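Local structure of SAS-6 (Leishmania major, 4CKM) at residues D114-G117 with F118-L122; L158-D162 with F163-E167. The protein probably builds the central ring of the centriolar cartwheel at the basal body, the fragment here being its N-terminal domain, which probably mediates self-association. One frame throughout, in Å; residues are numbered along the deposited sequence.

Contact 1 of 2, residues D114-G117 with F118-L122; sequences DFHG and FPRYL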
# COMPACT_ATOMS: atom_id res chain seq x y z
N ASP A 114 14.67 -11.79 -4.91
CA ASP A 114 14.65 -12.41 -6.23
C ASP A 114 13.63 -13.54 -6.23
O ASP A 114 12.93 -13.77 -5.23
CB ASP A 114 16.04 -12.91 -6.61
CG ASP A 114 16.55 -13.98 -5.69
OD1 ASP A 114 15.77 -14.57 -4.93
OD2 ASP A 114 17.76 -14.22 -5.70
N PHE A 115 13.54 -14.26 -7.35
CA PHE A 115 12.48 -15.24 -7.51
C PHE A 115 12.57 -16.40 -6.52
O PHE A 115 11.55 -16.92 -6.08
CB PHE A 115 12.48 -15.77 -8.92
CG PHE A 115 11.28 -16.59 -9.24
CD1 PHE A 115 10.05 -15.99 -9.42
CD2 PHE A 115 11.37 -17.95 -9.37
CE1 PHE A 115 8.94 -16.72 -9.73
CE2 PHE A 115 10.25 -18.68 -9.68
CZ PHE A 115 9.04 -18.08 -9.87
N HIS A 116 13.78 -16.81 -6.19
CA HIS A 116 13.98 -17.83 -5.16
C HIS A 116 13.55 -17.33 -3.77
O HIS A 116 12.92 -18.07 -2.99
CB HIS A 116 15.47 -18.25 -5.12
CG HIS A 116 15.79 -19.25 -4.05
ND1 HIS A 116 15.64 -20.62 -4.24
CD2 HIS A 116 16.25 -19.10 -2.79
CE1 HIS A 116 15.98 -21.25 -3.13
NE2 HIS A 116 16.36 -20.36 -2.24
N GLY A 117 13.90 -16.08 -3.47
CA GLY A 117 13.60 -15.48 -2.19
C GLY A 117 12.12 -15.21 -2.01
O GLY A 117 11.60 -15.29 -0.89
N PHE A 118 11.42 -14.92 -3.11
CA PHE A 118 10.05 -14.46 -2.99
C PHE A 118 9.10 -15.39 -2.21
O PHE A 118 8.43 -14.95 -1.29
CB PHE A 118 9.44 -14.11 -4.34
CG PHE A 118 7.99 -13.82 -4.26
CD1 PHE A 118 7.55 -12.66 -3.64
CD2 PHE A 118 7.06 -14.75 -4.69
CE1 PHE A 118 6.19 -12.40 -3.50
CE2 PHE A 118 5.69 -14.50 -4.57
CZ PHE A 118 5.26 -13.32 -3.98
N PRO A 119 9.03 -16.68 -2.59
CA PRO A 119 8.16 -17.59 -1.86
C PRO A 119 8.61 -17.83 -0.43
O PRO A 119 7.78 -18.02 0.43
CB PRO A 119 8.21 -18.88 -2.68
CG PRO A 119 9.49 -18.80 -3.43
CD PRO A 119 9.69 -17.34 -3.73
N ARG A 120 9.91 -17.79 -0.17
CA ARG A 120 10.38 -17.91 1.21
C ARG A 120 9.90 -16.76 2.11
O ARG A 120 9.50 -16.98 3.26
CB ARG A 120 11.91 -17.97 1.24
CG ARG A 120 12.47 -19.38 1.10
CD ARG A 120 12.96 -19.71 -0.30
NE ARG A 120 13.08 -21.16 -0.49
CZ ARG A 120 12.96 -21.80 -1.66
NH1 ARG A 120 12.74 -21.13 -2.79
NH2 ARG A 120 13.06 -23.12 -1.70
N TYR A 121 9.96 -15.55 1.58
CA TYR A 121 9.53 -14.36 2.28
C TYR A 121 8.04 -14.47 2.57
O TYR A 121 7.57 -14.20 3.67
CB TYR A 121 9.88 -13.12 1.44
CG TYR A 121 8.96 -11.91 1.53
CD1 TYR A 121 8.80 -11.22 2.74
CD2 TYR A 121 8.28 -11.42 0.39
CE1 TYR A 121 7.97 -10.10 2.81
CE2 TYR A 121 7.45 -10.32 0.46
CZ TYR A 121 7.31 -9.65 1.67
OH TYR A 121 6.51 -8.55 1.78
N LEU A 122 7.30 -14.90 1.57
CA LEU A 122 5.87 -14.98 1.70
C LEU A 122 5.53 -16.00 2.77
O LEU A 122 4.69 -15.75 3.64
CB LEU A 122 5.28 -15.40 0.37
CG LEU A 122 3.77 -15.27 0.22
CD1 LEU A 122 3.34 -13.82 0.37
CD2 LEU A 122 3.38 -15.83 -1.12
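D114 O receives F118 N at 2.8 Å, and D114 also offers its side chain to the same turn: D114 OD1 accepts G117 N, again at 2.8 Å. Backbone and carboxylate of one residue therefore hold two successive N-H groups where the chain enters helix 117-130, and the carboxylate charge would probably suit that end of the helix dipole. Three residues on, Y121 N donates to G117 O, the regular helical bond that carries the turn into the helix. P119, which has no N-H to offer, fits into this first turn with its CD 3.0 Å from F115 O.

H116, in the loop, and R120, four residues on in the helix, stack. The guanidinium rests flat on the imidazole, centres 3.8 Å apart and planes at 14°; R120 NH1 sits over the rim of the ring face rather than its middle, 3.3 Å from H116 CE1. A bend at chi2 (100°) brings the R120 chain back toward the start of the helix. R120 NH1 then donates to H116 O at 3.1 Å in a nearly straight bond (166°), the oxygen lying at the guanidinium edge. One residue thus supplies both a carbonyl and a ring, and together they limit the rotation of the guanidinium.

F115 and F118 turn inward, meeting Y102 and F105 respectively edge-to-face. The whole is a capped helix N-terminus, with an aspartate capping bond before the first turn and a proline within it.

Contact 2 of 2, residues L158-D162 with F163-E167; sequences LETTD and FKTVE
The strands 158-160 and 165-167 run antiparallel, their axes 4.4 Å apart at closest approach and their directions 155° from each other. E159 and V166 form the hydrogen-bonded pair: V166 N reaches E159 O at 2.6 Å, and E159 N returns to V166 O at 2.9 Å. The non-hydrogen-bonded pairs L158-E167 and T160-T165 flank it.

At T160-T165 the hydroxyls meet across the strands, T160 OG1 and T165 OG1 lying 2.9 Å apart in a hydrogen bond whose direction is not fixed. T165 CG2, the other branch, packs against L158 CB, and L158 CD2 lies against E167 CB. V166 shares a face with E159, and its CG2 touches T161 CG2, just beyond the strand.

Beyond the last pair, T161 organises the loop. Its chi1 of 64° places OG1 between its own N and carbonyl carbon, where the oxygen can serve two partners. It donates to K164 O at 2.9 Å, in the carbonyl plane on a lone pair, and accepts F163 N at 3.1 Å, closing an ST turn. K164 O takes T161 N as well, at 2.8 Å, and is gripped twice by one residue. D162 CB stands over one face of the F163 ring, 4.1 Å from its centroid, in a CH-pi contact.

K164 NZ bonds T165 O in its own chain and H168 O of the second subunit, whose Y121 stacks with F163. This is a beta hairpin whose loop contains an ST turn, its tip presenting an aromatic ring to the partner subunit, consistent with the head-to-head dimer of SAS-6 N-terminal domains.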
# COMPACT_ATOMS: atom_id res chain seq x y z
N LEU A 158 -1.72 -7.36 5.88
CA LEU A 158 -1.94 -6.06 6.50
C LEU A 158 -1.27 -5.97 7.85
O LEU A 158 -1.13 -6.96 8.58
CB LEU A 158 -3.45 -5.84 6.70
CG LEU A 158 -4.27 -5.98 5.42
CD1 LEU A 158 -5.76 -5.87 5.74
CD2 LEU A 158 -3.83 -4.93 4.38
N GLU A 159 -0.83 -4.77 8.18
CA GLU A 159 -0.27 -4.46 9.50
C GLU A 159 -1.00 -3.24 10.01
O GLU A 159 -1.06 -2.23 9.31
CB GLU A 159 1.21 -4.12 9.38
CG GLU A 159 1.85 -3.70 10.70
CD GLU A 159 3.23 -3.08 10.55
OE1 GLU A 159 3.68 -2.82 9.41
OE2 GLU A 159 3.88 -2.83 11.58
N THR A 160 -1.54 -3.33 11.20
CA THR A 160 -2.19 -2.18 11.80
C THR A 160 -1.20 -1.48 12.72
O THR A 160 -0.69 -2.08 13.63
CB THR A 160 -3.48 -2.59 12.53
OG1 THR A 160 -4.48 -2.95 11.56
CG2 THR A 160 -4.03 -1.43 13.33
N THR A 161 -0.88 -0.23 12.42
CA THR A 161 -0.00 0.57 13.26
C THR A 161 -0.89 1.39 14.17
O THR A 161 -2.11 1.20 14.16
CB THR A 161 0.88 1.49 12.42
OG1 THR A 161 0.06 2.45 11.74
CG2 THR A 161 1.67 0.68 11.38
N ASP A 162 -0.29 2.29 14.94
CA ASP A 162 -1.06 3.19 15.79
C ASP A 162 -1.84 4.18 14.94
O ASP A 162 -2.75 4.82 15.42
CB ASP A 162 -0.14 3.98 16.73
CG ASP A 162 0.39 3.15 17.90
OD1 ASP A 162 -0.31 2.23 18.38
OD2 ASP A 162 1.52 3.44 18.36
N PHE A 163 -1.47 4.33 13.68
CA PHE A 163 -2.04 5.38 12.88
C PHE A 163 -2.97 4.89 11.78
O PHE A 163 -3.93 5.59 11.40
CB PHE A 163 -0.89 6.23 12.34
CG PHE A 163 0.02 6.75 13.44
CD1 PHE A 163 -0.39 7.83 14.25
CD2 PHE A 163 1.27 6.16 13.68
CE1 PHE A 163 0.43 8.31 15.26
CE2 PHE A 163 2.10 6.64 14.69
CZ PHE A 163 1.67 7.71 15.48
N LYS A 164 -2.72 3.68 11.28
CA LYS A 164 -3.56 3.12 10.21
C LYS A 164 -3.17 1.69 9.93
O LYS A 164 -2.15 1.21 10.41
CB LYS A 164 -3.36 3.89 8.90
CG LYS A 164 -2.00 3.66 8.26
CD LYS A 164 -1.65 4.74 7.26
CE LYS A 164 -2.55 4.74 6.04
NZ LYS A 164 -2.43 3.48 5.27
N THR A 165 -3.96 1.06 9.07
CA THR A 165 -3.61 -0.22 8.51
C THR A 165 -2.77 -0.00 7.26
O THR A 165 -3.11 0.78 6.37
CB THR A 165 -4.84 -1.06 8.20
OG1 THR A 165 -5.53 -1.33 9.42
CG2 THR A 165 -4.44 -2.38 7.55
N VAL A 166 -1.65 -0.73 7.22
CA VAL A 166 -0.67 -0.61 6.14
C VAL A 166 -0.65 -1.91 5.37
O VAL A 166 -0.46 -2.98 5.96
CB VAL A 166 0.73 -0.39 6.72
CG1 VAL A 166 1.77 -0.38 5.63
CG2 VAL A 166 0.78 0.90 7.50
N GLU A 167 -0.82 -1.83 4.06
CA GLU A 167 -0.74 -2.99 3.23
C GLU A 167 0.73 -3.30 2.89
O GLU A 167 1.44 -2.44 2.38
CB GLU A 167 -1.54 -2.76 1.98
CG GLU A 167 -1.51 -3.94 1.04
CD GLU A 167 -2.09 -3.58 -0.29
OE1 GLU A 167 -3.33 -3.41 -0.37
OE2 GLU A 167 -1.30 -3.46 -1.24

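Contact 1 and contact 2 hold different elements of one domain: 114-122 starts helix 117-130, whereas 158-167 closes the hairpin of strands 152-160 and 165-175. Their centres are 23 Å apart and they do not touch within the chain. Both mix buried and exposed residues, but contact 1 turns its phenylalanines inward and keeps its polar stack outside, while contact 2 lies farther from the chain centre and sets an exposed phenylalanine at its tip. A carboxylate caps the first; a hydroxyl braces the second. Between subunits they become complementary, since Y121 of contact 1 stacks with F163 of the second subunit's contact 2.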